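Local coordinates for cellulase (Xanthomonas axonopodis pv. citri, PDB 4W7W), which probably hydrolyses the beta-1,4-glucosidic bonds of cellulose as a family 5 glycoside hydrolase, and binds cello-oligosaccharide in its cleft, at residues D162-A167 against K207-L212. Sequence-based numbering, arbitrary orientation.
Sequences DWANAA and KALEIL
Ala164 of helix 160-176 packs its methyl group against Ala208 and Leu209 of the short helix 205-209 and the turn that runs on to Leu212, a largely apolar, buried contact between two neighbouring elements on the outside of the (alpha/beta)8 barrel. In the chain, the first helix leads into strand 183-186 and the second lies between it and strand 219-226. With the CA atoms of Ala164 and Leu209 only 5.8 Å apart, the backbones come close. Ala164 CB reaches the carbonyl of Ala208, 3.7 Å from its O. It is also met by two branch ends, Leu209 CD2 and Ile211 CD1, both at 3.9 Å. Ile211 sends CG1 between its backbone N and carbonyl carbon (chi1 78°), and the extended chain beyond carries CD1 to the methyl. A type I turn from Leu209 to Leu212, closed by Leu212 N to Leu209 O at 3.2 Å, brings Leu212 back to helix 160-176, where its CD2 lies 3.4 Å from Ala164 O. Leu212 also touches Ile171 of helix 160-176 and Val185 of strand 183-186. No hydrogen bond joins the segments, so the contact rests on van der Waals packing around Ala164, its methyl group and its carbonyl, and the small side chain is consistent with the close approach of the backbones.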
loop_
_atom_site.group_PDB
_atom_site.type_symbol
_atom_site.label_atom_id
_atom_site.label_comp_id
_atom_site.label_asym_id
_atom_site.label_seq_id
_atom_site.Cartn_x
_atom_site.Cartn_y
_atom_site.Cartn_z
ATOM N N ASP A 162 8.231 -17.237 7.274
ATOM C CA ASP A 162 6.833 -17.635 7.420
ATOM C C ASP A 162 5.943 -16.692 6.616
ATOM O O ASP A 162 4.991 -17.141 5.965
ATOM C CB ASP A 162 6.387 -17.677 8.881
ATOM C CG ASP A 162 6.975 -18.840 9.654
ATOM O OD1 ASP A 162 7.505 -19.766 9.027
ATOM O OD2 ASP A 162 6.856 -18.836 10.890
ATOM N N TRP A 163 6.242 -15.399 6.638
ATOM C CA TRP A 163 5.478 -14.475 5.812
ATOM C C TRP A 163 5.693 -14.784 4.327
ATOM O O TRP A 163 4.747 -14.781 3.544
ATOM C CB TRP A 163 5.783 -12.985 6.143
ATOM C CG TRP A 163 5.111 -12.121 5.129
ATOM C CD1 TRP A 163 5.707 -11.476 4.101
ATOM C CD2 TRP A 163 3.694 -12.006 4.910
ATOM N NE1 TRP A 163 4.762 -10.943 3.276
ATOM C CE2 TRP A 163 3.518 -11.266 3.747
ATOM C CE3 TRP A 163 2.564 -12.458 5.601
ATOM C CZ2 TRP A 163 2.261 -10.959 3.244
ATOM C CZ3 TRP A 163 1.317 -12.157 5.103
ATOM C CH2 TRP A 163 1.175 -11.418 3.940
ATOM N N ALA A 164 6.929 -15.081 3.935
ATOM C CA ALA A 164 7.185 -15.406 2.538
ATOM C C ALA A 164 6.372 -16.611 2.077
ATOM O O ALA A 164 5.861 -16.619 0.962
ATOM C CB ALA A 164 8.665 -15.637 2.299
ATOM N N ASN A 165 6.242 -17.619 2.928
ATOM C CA ASN A 165 5.397 -18.770 2.602
ATOM C C ASN A 165 3.943 -18.353 2.410
ATOM O O ASN A 165 3.277 -18.785 1.473
ATOM C CB ASN A 165 5.494 -19.836 3.709
ATOM C CG ASN A 165 4.497 -20.974 3.536
ATOM O OD1 ASN A 165 3.475 -21.033 4.238
ATOM N ND2 ASN A 165 4.761 -21.855 2.601
ATOM N N ALA A 166 3.437 -17.512 3.311
ATOM C CA ALA A 166 2.062 -17.026 3.189
ATOM C C ALA A 166 1.888 -16.230 1.906
ATOM O O ALA A 166 0.882 -16.387 1.196
ATOM C CB ALA A 166 1.678 -16.175 4.393
ATOM N N ALA A 167 2.867 -15.380 1.591
ATOM C CA ALA A 167 2.822 -14.599 0.364
ATOM C C ALA A 167 2.865 -15.505 -0.867
ATOM O O ALA A 167 2.122 -15.282 -1.820
ATOM C CB ALA A 167 3.972 -13.609 0.355
ATOM N N LYS A 207 16.465 -11.816 2.167
ATOM C CA LYS A 207 16.782 -13.213 1.970
ATOM C C LYS A 207 15.518 -14.047 1.826
ATOM O O LYS A 207 15.452 -14.921 0.967
ATOM C CB LYS A 207 17.641 -13.732 3.133
ATOM C CG LYS A 207 17.963 -15.203 3.099
ATOM C CD LYS A 207 18.738 -15.593 1.847
ATOM C CE LYS A 207 19.072 -17.070 1.846
ATOM N NZ LYS A 207 19.843 -17.446 0.629
ATOM N N ALA A 208 14.529 -13.819 2.677
ATOM C CA ALA A 208 13.349 -14.671 2.661
ATOM C C ALA A 208 12.594 -14.564 1.346
ATOM O O ALA A 208 12.053 -15.550 0.847
ATOM C CB ALA A 208 12.431 -14.301 3.800
ATOM N N LEU A 209 12.521 -13.366 0.775
ATOM C CA LEU A 209 11.659 -13.130 -0.376
ATOM C C LEU A 209 12.332 -13.466 -1.689
ATOM O O LEU A 209 11.660 -13.503 -2.719
ATOM C CB LEU A 209 11.150 -11.694 -0.375
ATOM C CG LEU A 209 10.190 -11.438 0.778
ATOM C CD1 LEU A 209 9.963 -9.949 0.944
ATOM C CD2 LEU A 209 8.849 -12.150 0.614
ATOM N N GLU A 210 13.625 -13.761 -1.672
ATOM C CA GLU A 210 14.276 -14.311 -2.856
ATOM C C GLU A 210 13.668 -15.646 -3.319
ATOM O O GLU A 210 13.821 -16.042 -4.467
ATOM C CB GLU A 210 15.773 -14.436 -2.589
ATOM C CG GLU A 210 16.381 -13.062 -2.696
ATOM C CD GLU A 210 17.736 -12.882 -2.034
ATOM O OE1 GLU A 210 18.448 -13.872 -1.772
ATOM O OE2 GLU A 210 18.104 -11.700 -1.788
ATOM N N ILE A 211 12.984 -16.330 -2.416
ATOM C CA ILE A 211 12.406 -17.629 -2.729
ATOM C C ILE A 211 11.165 -17.498 -3.606
ATOM O O ILE A 211 10.754 -18.475 -4.224
ATOM C CB ILE A 211 12.025 -18.430 -1.448
ATOM C CG1 ILE A 211 10.712 -17.939 -0.843
ATOM C CG2 ILE A 211 13.141 -18.445 -0.424
ATOM C CD1 ILE A 211 10.381 -18.629 0.438
ATOM N N LEU A 212 10.538 -16.321 -3.648
ATOM C CA LEU A 212 9.232 -16.239 -4.275
ATOM C C LEU A 212 9.270 -16.450 -5.770
ATOM O O LEU A 212 10.178 -15.988 -6.446
ATOM C CB LEU A 212 8.572 -14.895 -4.033
ATOM C CG LEU A 212 8.148 -14.581 -2.614
ATOM C CD1 LEU A 212 7.429 -13.243 -2.626
ATOM C CD2 LEU A 212 7.234 -15.628 -2.026
#